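Local structure of folylpolyglutamate synthase protein FOLC (Mycobacterium tuberculosis, 2VOS) at residues Ala189-Ile194 with Val231-Arg236; Thr195-Asp200 with Gly235-Lys240. The protein probably catalyses the ATP-dependent addition of glutamate to dihydropteroate and the successive gamma-linked additions that lengthen the polyglutamate tail of tetrahydrofolate. All coordinates share one frame; numbering follows the deposited sequence.

From Ala189 the chain enters strand 191-194, runs through the loop 195-200 that reaches the magnesium ion, and goes on through helix 209-217. It returns as strand 231-234 to pair with strand 191-194 in interaction 1, closing a right-handed beta-alpha-beta crossover, and continues directly into 235-240, where interaction 2 forms. The two closures cross rather than nest: 195-200 lies inside the loop closed by interaction 1, while most of its partner 235-240 lies beyond that loop's end. Gly235 and Arg236 belong to both. Together they tie the sheet to the active-site loops and to the start of helix 239-251.

Interaction 1: residues Ala189-Ile194 with Val231-Arg236; sequences APVAVI and VAVIGR
Val231 N and Pro190 O open a parallel pairing in which strand 191-194 lies beside strand 231-234 in matched register, Val191 facing Val231 and Ile194 facing Ile234. Five backbone hydrogen bonds join the segments. Pro190 O receives Val231 N at 2.9 Å, with the donor tilted 33° from the carbonyl plane. Further on, Ala192 uses both its backbone groups: its N binds Val231 O, and its O takes Val233 N at 2.8 Å. Val233 O then accepts Ile194 N, and Ile194 O accepts Gly235 N at 2.9 Å, so the pairing extends one residue beyond the strand. CA-H...O contacts supplement these bonds, among them Ala232 CA to Ala192 O at 3.3 Å.

The valines share one face of the sheet. With CG1 of Val191 anti to its backbone N (chi1 177°), that methyl reaches diagonally across to Val233 CG2 at 4.0 Å. The other face carries the small Ala192 and Ala232, followed by the isoleucines, where Ile194 CG1 approaches Ile234 CG1 more loosely at 4.4 Å.

Both strands are interior to the mixed sheet of the Mur ligase middle domain, a P-loop fold. Strand 66-70 flanks Val191 and Val193, and strand 255-258 continues the sheet beyond Ala232. Helix 296-312 packs on Val193 and Val233, whereas helix 239-251 packs on Ile194, Ala232 and Ile234.

Interaction 2: residues Thr195-Asp200 with Gly235-Lys240; sequences TPISID and GRQVPK. With MG (magnesium ion), chain C.
Gln237 bridges the loop around Pro196 with both ends of its amide. Its NE2 donates to Thr195 O at 3.0 Å in a nearly straight bond (N-H...O 173°); the acceptor lies in the amide plane of Gln237, yet the nitrogen stands above the carbonyl plane of Thr195 and not on a lone pair. OE1 accepts Ile197 N, also at 3.0 Å, in its own carbonyl plane and on a lone pair, with a more bent N-H...O angle of 147°. Two bonds to opposite ends of the amide hold it against rotation. A bend at chi2 (-65°) folds the side chain back so that it can span the two backbone groups.

Water 1 completes the polar cluster. It donates to Gln237 OE1 at 2.9 Å and to Ile197 O at 2.8 Å, and accepts from Val238 N, the N-cap residue of helix 239-251. OE1 therefore receives two hydrogens. Carbon atoms also close on these oxygens: Pro196 CB lies 3.7 Å from Arg236 O and Ile197 CB 3.5 Å from Gln237 OE1.

Both loops leave the C-terminal ends of adjacent parallel strands, where P-loop folds bind nucleotide; Gln237 thus joins the turn before helix 239-251 to the loop carrying Asp200. Thr195 OG1 bonds to Asn73 O, Arg236 NE to Asp260, and Asp200 OD1 to Lys385, while Asp200 OD2 binds magnesium at 2.2 Å with waters 2 and 3 and His354. Pro196 touches ADP, helix 209-217 packs on Ile197, helix 239-251 on Gln237, and helix 296-312 on Thr195.

Interaction 1: residues Ala189-Ile194 with Val231-Arg236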
ATOM      1  N   ALA A 189       6.988   2.364 -17.985  1.00 42.03           N
ATOM      2  CA  ALA A 189       6.065   3.428 -17.667  1.00 40.45           C
ATOM      3  C   ALA A 189       6.637   4.817 -17.975  1.00 41.42           C
ATOM      4  O   ALA A 189       7.814   5.097 -17.660  1.00 40.25           O
ATOM      5  CB  ALA A 189       5.647   3.335 -16.238  1.00 40.02           C
ATOM      6  N   PRO A 190       5.797   5.701 -18.555  1.00 41.34           N
ATOM      7  CA  PRO A 190       6.301   7.081 -18.810  1.00 42.43           C
ATOM      8  C   PRO A 190       6.460   7.902 -17.491  1.00 42.65           C
ATOM      9  O   PRO A 190       7.133   8.949 -17.477  1.00 42.66           O
ATOM     10  CB  PRO A 190       5.227   7.693 -19.709  1.00 41.72           C
ATOM     11  CG  PRO A 190       3.953   6.843 -19.446  1.00 42.65           C
ATOM     12  CD  PRO A 190       4.435   5.466 -19.104  1.00 40.90           C
ATOM     13  N   VAL A 191       5.826   7.450 -16.416  1.00 40.71           N
ATOM     14  CA  VAL A 191       5.993   8.111 -15.118  1.00 40.73           C
ATOM     15  C   VAL A 191       6.279   7.006 -14.087  1.00 40.69           C
ATOM     16  O   VAL A 191       5.503   6.046 -13.956  1.00 42.24           O
ATOM     17  CB  VAL A 191       4.745   8.871 -14.646  1.00 40.56           C
ATOM     18  CG1 VAL A 191       5.007   9.438 -13.279  1.00 40.62           C
ATOM     19  CG2 VAL A 191       4.419  10.036 -15.622  1.00 41.42           C
ATOM     20  N   ALA A 192       7.401   7.126 -13.396  1.00 40.13           N
ATOM     21  CA  ALA A 192       7.800   6.184 -12.349  1.00 40.91           C
ATOM     22  C   ALA A 192       7.853   6.951 -11.029  1.00 40.78           C
ATOM     23  O   ALA A 192       8.463   8.009 -10.925  1.00 43.31           O
ATOM     24  CB  ALA A 192       9.188   5.587 -12.676  1.00 40.41           C
ATOM     25  N   VAL A 193       7.225   6.423 -10.004  1.00 40.23           N
ATOM     26  CA  VAL A 193       7.095   7.147  -8.798  1.00 39.04           C
ATOM     27  C   VAL A 193       7.811   6.366  -7.749  1.00 38.79           C
ATOM     28  O   VAL A 193       7.601   5.122  -7.641  1.00 38.73           O
ATOM     29  CB  VAL A 193       5.609   7.216  -8.435  1.00 39.77           C
ATOM     30  CG1 VAL A 193       5.366   7.971  -7.119  1.00 38.42           C
ATOM     31  CG2 VAL A 193       4.794   7.847  -9.604  1.00 38.51           C
ATOM     32  N   ILE A 194       8.626   7.053  -6.942  1.00 38.28           N
ATOM     33  CA  ILE A 194       9.351   6.358  -5.847  1.00 38.62           C
ATOM     34  C   ILE A 194       8.969   6.999  -4.512  1.00 39.81           C
ATOM     35  O   ILE A 194       9.398   8.093  -4.196  1.00 40.63           O
ATOM     36  CB  ILE A 194      10.906   6.435  -5.992  1.00 39.55           C
ATOM     37  CG1 ILE A 194      11.344   6.124  -7.433  1.00 37.01           C
ATOM     38  CG2 ILE A 194      11.610   5.446  -4.926  1.00 39.39           C
ATOM     39  CD1 ILE A 194      11.095   4.671  -7.916  1.00 38.22           C
ATOM     40  N   VAL A 231       9.689  10.187 -16.711  1.00 44.93           N
ATOM     41  CA  VAL A 231       9.827  11.121 -15.598  1.00 42.91           C
ATOM     42  C   VAL A 231       9.850  10.300 -14.333  1.00 42.16           C
ATOM     43  O   VAL A 231       8.936   9.509 -14.144  1.00 43.26           O
ATOM     44  CB  VAL A 231       8.615  12.069 -15.512  1.00 43.30           C
ATOM     45  CG1 VAL A 231       8.768  12.993 -14.360  1.00 41.33           C
ATOM     46  CG2 VAL A 231       8.454  12.866 -16.777  1.00 44.18           C
ATOM     47  N   ALA A 232      10.850  10.505 -13.472  1.00 39.77           N
ATOM     48  CA  ALA A 232      10.908   9.895 -12.159  1.00 40.03           C
ATOM     49  C   ALA A 232      10.466  10.955 -11.143  1.00 39.31           C
ATOM     50  O   ALA A 232      11.035  12.067 -11.065  1.00 38.79           O
ATOM     51  CB  ALA A 232      12.351   9.434 -11.821  1.00 39.84           C
ATOM     52  N   VAL A 233       9.442  10.627 -10.385  1.00 38.98           N
ATOM     53  CA  VAL A 233       8.909  11.537  -9.381  1.00 39.22           C
ATOM     54  C   VAL A 233       9.199  10.949  -7.997  1.00 38.35           C
ATOM     55  O   VAL A 233       8.723   9.883  -7.666  1.00 40.18           O
ATOM     56  CB  VAL A 233       7.383  11.699  -9.541  1.00 39.07           C
ATOM     57  CG1 VAL A 233       6.872  12.807  -8.625  1.00 37.80           C
ATOM     58  CG2 VAL A 233       7.067  12.054 -11.002  1.00 40.34           C
ATOM     59  N   ILE A 234       9.972  11.653  -7.192  1.00 38.70           N
ATOM     60  CA  ILE A 234      10.546  11.023  -6.043  1.00 38.53           C
ATOM     61  C   ILE A 234      10.119  11.702  -4.745  1.00 38.82           C
ATOM     62  O   ILE A 234      10.242  12.935  -4.600  1.00 39.08           O
ATOM     63  CB  ILE A 234      12.079  11.086  -6.175  1.00 37.63           C
ATOM     64  CG1 ILE A 234      12.498  10.326  -7.432  1.00 37.35           C
ATOM     65  CG2 ILE A 234      12.705  10.356  -5.012  1.00 36.05           C
ATOM     66  CD1 ILE A 234      14.035  10.465  -7.764  1.00 39.51           C
ATOM     67  N   GLY A 235       9.614  10.914  -3.801  1.00 38.43           N
ATOM     68  CA  GLY A 235       9.238  11.454  -2.502  1.00 39.64           C
ATOM     69  C   GLY A 235      10.485  11.717  -1.641  1.00 40.42           C
ATOM     70  O   GLY A 235      11.626  11.601  -2.114  1.00 40.94           O
ATOM     71  N   ARG A 236      10.272  12.017  -0.360  1.00 41.93           N
ATOM     72  CA  ARG A 236      11.379  12.311   0.581  1.00 44.80           C
ATOM     73  C   ARG A 236      12.240  11.081   0.796  1.00 43.72           C
ATOM     74  O   ARG A 236      11.696  10.033   1.071  1.00 42.81           O
ATOM     75  CB  ARG A 236      10.770  12.706   1.940  1.00 45.39           C
ATOM     76  CG  ARG A 236      10.574  14.195   2.064  1.00 49.86           C
ATOM     77  CD  ARG A 236       9.690  14.635   3.256  1.00 55.17           C
ATOM     78  NE  ARG A 236       9.602  16.108   3.227  1.00 59.82           N
ATOM     79  CZ  ARG A 236       9.323  16.900   4.271  1.00 59.23           C
ATOM     80  NH1 ARG A 236       9.071  16.367   5.465  1.00 58.97           N
ATOM     81  NH2 ARG A 236       9.281  18.226   4.112  1.00 56.45           N
TER

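Interaction 2: residues Thr195-Asp200 with Gly235-Lys240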
ATOM      1  N   THR A 195       8.158   6.312  -3.732  1.00 39.37           N
ATOM      2  CA  THR A 195       7.788   6.758  -2.428  1.00 39.02           C
ATOM      3  C   THR A 195       8.920   6.509  -1.412  1.00 39.84           C
ATOM      4  O   THR A 195       9.934   5.844  -1.721  1.00 40.21           O
ATOM      5  CB  THR A 195       6.476   6.047  -1.987  1.00 38.64           C
ATOM      6  OG1 THR A 195       6.759   4.715  -1.532  1.00 41.27           O
ATOM      7  CG2 THR A 195       5.431   5.961  -3.108  1.00 38.65           C
ATOM      8  N   PRO A 196       8.746   7.003  -0.185  1.00 39.78           N
ATOM      9  CA  PRO A 196       9.862   6.888   0.776  1.00 40.90           C
ATOM     10  C   PRO A 196      10.335   5.477   0.968  1.00 40.26           C
ATOM     11  O   PRO A 196       9.543   4.574   1.158  1.00 40.85           O
ATOM     12  CB  PRO A 196       9.274   7.434   2.082  1.00 40.46           C
ATOM     13  CG  PRO A 196       8.246   8.563   1.507  1.00 40.86           C
ATOM     14  CD  PRO A 196       7.591   7.719   0.390  1.00 40.61           C
ATOM     15  N   ILE A 197      11.652   5.321   1.000  1.00 41.35           N
ATOM     16  CA  ILE A 197      12.280   4.013   1.173  1.00 40.79           C
ATOM     17  C   ILE A 197      12.875   3.850   2.593  1.00 41.24           C
ATOM     18  O   ILE A 197      13.515   4.769   3.115  1.00 41.47           O
ATOM     19  CB  ILE A 197      13.352   3.837   0.076  1.00 40.98           C
ATOM     20  CG1 ILE A 197      12.662   3.756  -1.300  1.00 40.56           C
ATOM     21  CG2 ILE A 197      14.218   2.619   0.360  1.00 39.59           C
ATOM     22  CD1 ILE A 197      13.634   3.970  -2.472  1.00 39.33           C
ATOM     23  N   SER A 198      12.682   2.689   3.218  1.00 40.02           N
ATOM     24  CA  SER A 198      13.272   2.380   4.533  1.00 41.25           C
ATOM     25  C   SER A 198      13.252   0.873   4.641  1.00 40.93           C
ATOM     26  O   SER A 198      13.144   0.206   3.630  1.00 43.08           O
ATOM     27  CB  SER A 198      12.499   3.031   5.679  1.00 40.54           C
ATOM     28  OG  SER A 198      11.172   2.560   5.660  1.00 42.82           O
ATOM     29  N   ILE A 199      13.332   0.321   5.838  1.00 41.72           N
ATOM     30  CA  ILE A 199      13.368  -1.146   5.988  1.00 41.88           C
ATOM     31  C   ILE A 199      11.932  -1.651   6.160  1.00 40.58           C
ATOM     32  O   ILE A 199      11.087  -1.017   6.796  1.00 40.70           O
ATOM     33  CB  ILE A 199      14.148  -1.552   7.207  1.00 41.78           C
ATOM     34  CG1 ILE A 199      15.658  -1.215   7.046  1.00 46.25           C
ATOM     35  CG2 ILE A 199      13.973  -3.072   7.511  1.00 44.30           C
ATOM     36  CD1 ILE A 199      16.302  -1.759   5.752  1.00 47.51           C
ATOM     37  N   ASP A 200      11.655  -2.800   5.584  1.00 40.31           N
ATOM     38  CA  ASP A 200      10.373  -3.439   5.839  1.00 39.07           C
ATOM     39  C   ASP A 200      10.602  -4.907   5.962  1.00 38.13           C
ATOM     40  O   ASP A 200      10.498  -5.445   7.034  1.00 38.27           O
ATOM     41  CB  ASP A 200       9.422  -3.121   4.700  1.00 39.86           C
ATOM     42  CG  ASP A 200       8.166  -3.980   4.728  1.00 42.67           C
ATOM     43  OD1 ASP A 200       7.851  -4.642   5.691  1.00 48.51           O
ATOM     44  OD2 ASP A 200       7.499  -4.035   3.738  1.00 49.34           O
ATOM     45  N   GLY A 235       9.614  10.914  -3.801  1.00 38.43           N
ATOM     46  CA  GLY A 235       9.238  11.454  -2.502  1.00 39.64           C
ATOM     47  C   GLY A 235      10.485  11.717  -1.641  1.00 40.42           C
ATOM     48  O   GLY A 235      11.626  11.601  -2.114  1.00 40.94           O
ATOM     49  N   ARG A 236      10.272  12.017  -0.360  1.00 41.93           N
ATOM     50  CA  ARG A 236      11.379  12.311   0.581  1.00 44.80           C
ATOM     51  C   ARG A 236      12.240  11.081   0.796  1.00 43.72           C
ATOM     52  O   ARG A 236      11.696  10.033   1.071  1.00 42.81           O
ATOM     53  CB  ARG A 236      10.770  12.706   1.940  1.00 45.39           C
ATOM     54  CG  ARG A 236      10.574  14.195   2.064  1.00 49.86           C
ATOM     55  CD  ARG A 236       9.690  14.635   3.256  1.00 55.17           C
ATOM     56  NE  ARG A 236       9.602  16.108   3.227  1.00 59.82           N
ATOM     57  CZ  ARG A 236       9.323  16.900   4.271  1.00 59.23           C
ATOM     58  NH1 ARG A 236       9.071  16.367   5.465  1.00 58.97           N
ATOM     59  NH2 ARG A 236       9.281  18.226   4.112  1.00 56.45           N
ATOM     60  N   GLN A 237      13.577  11.187   0.717  1.00 44.42           N
ATOM     61  CA  GLN A 237      14.440  10.005   0.851  1.00 42.91           C
ATOM     62  C   GLN A 237      15.618  10.385   1.721  1.00 45.20           C
ATOM     63  O   GLN A 237      15.909  11.570   1.866  1.00 44.18           O
ATOM     64  CB  GLN A 237      14.987   9.574  -0.510  1.00 42.88           C
ATOM     65  CG  GLN A 237      13.955   9.317  -1.614  1.00 40.37           C
ATOM     66  CD  GLN A 237      13.053   8.135  -1.297  1.00 43.90           C
ATOM     67  OE1 GLN A 237      13.325   7.340  -0.369  1.00 43.00           O
ATOM     68  NE2 GLN A 237      11.977   8.000  -2.062  1.00 39.82           N
ATOM     69  N   VAL A 238      16.326   9.414   2.294  1.00 45.77           N
ATOM     70  CA  VAL A 238      17.634   9.735   2.917  1.00 44.93           C
ATOM     71  C   VAL A 238      18.692   9.911   1.841  1.00 45.78           C
ATOM     72  O   VAL A 238      18.543   9.393   0.731  1.00 45.15           O
ATOM     73  CB  VAL A 238      18.074   8.680   3.955  1.00 45.62           C
ATOM     74  CG1 VAL A 238      17.055   8.578   5.092  1.00 45.23           C
ATOM     75  CG2 VAL A 238      18.269   7.347   3.311  1.00 45.57           C
ATOM     76  N   PRO A 239      19.776  10.682   2.146  1.00 46.63           N
ATOM     77  CA  PRO A 239      20.777  11.002   1.122  1.00 46.61           C
ATOM     78  C   PRO A 239      21.304   9.822   0.324  1.00 46.79           C
ATOM     79  O   PRO A 239      21.387   9.911  -0.918  1.00 46.85           O
ATOM     80  CB  PRO A 239      21.908  11.634   1.930  1.00 47.98           C
ATOM     81  CG  PRO A 239      21.141  12.371   3.053  1.00 48.35           C
ATOM     82  CD  PRO A 239      20.008  11.430   3.399  1.00 46.00           C
ATOM     83  N   LYS A 240      21.662   8.719   0.987  1.00 46.25           N
ATOM     84  CA  LYS A 240      22.235   7.632   0.209  1.00 45.48           C
ATOM     85  C   LYS A 240      21.258   7.007  -0.766  1.00 44.83           C
ATOM     86  O   LYS A 240      21.668   6.516  -1.839  1.00 44.51           O
ATOM     87  CB  LYS A 240      22.929   6.569   1.092  1.00 46.97           C
TER
HETATM   88 MG    MG C1491       5.480  -3.185   3.259  1.00 39.43          MG
HETATM   89  O   HOH W   1      15.009   6.859   1.896  1.00 36.55           O
HETATM   90  O   HOH W   2       5.465  -5.052   2.827  1.00 43.24           O
HETATM   91  O   HOH W   3       4.871  -0.927   3.558  1.00 59.95           O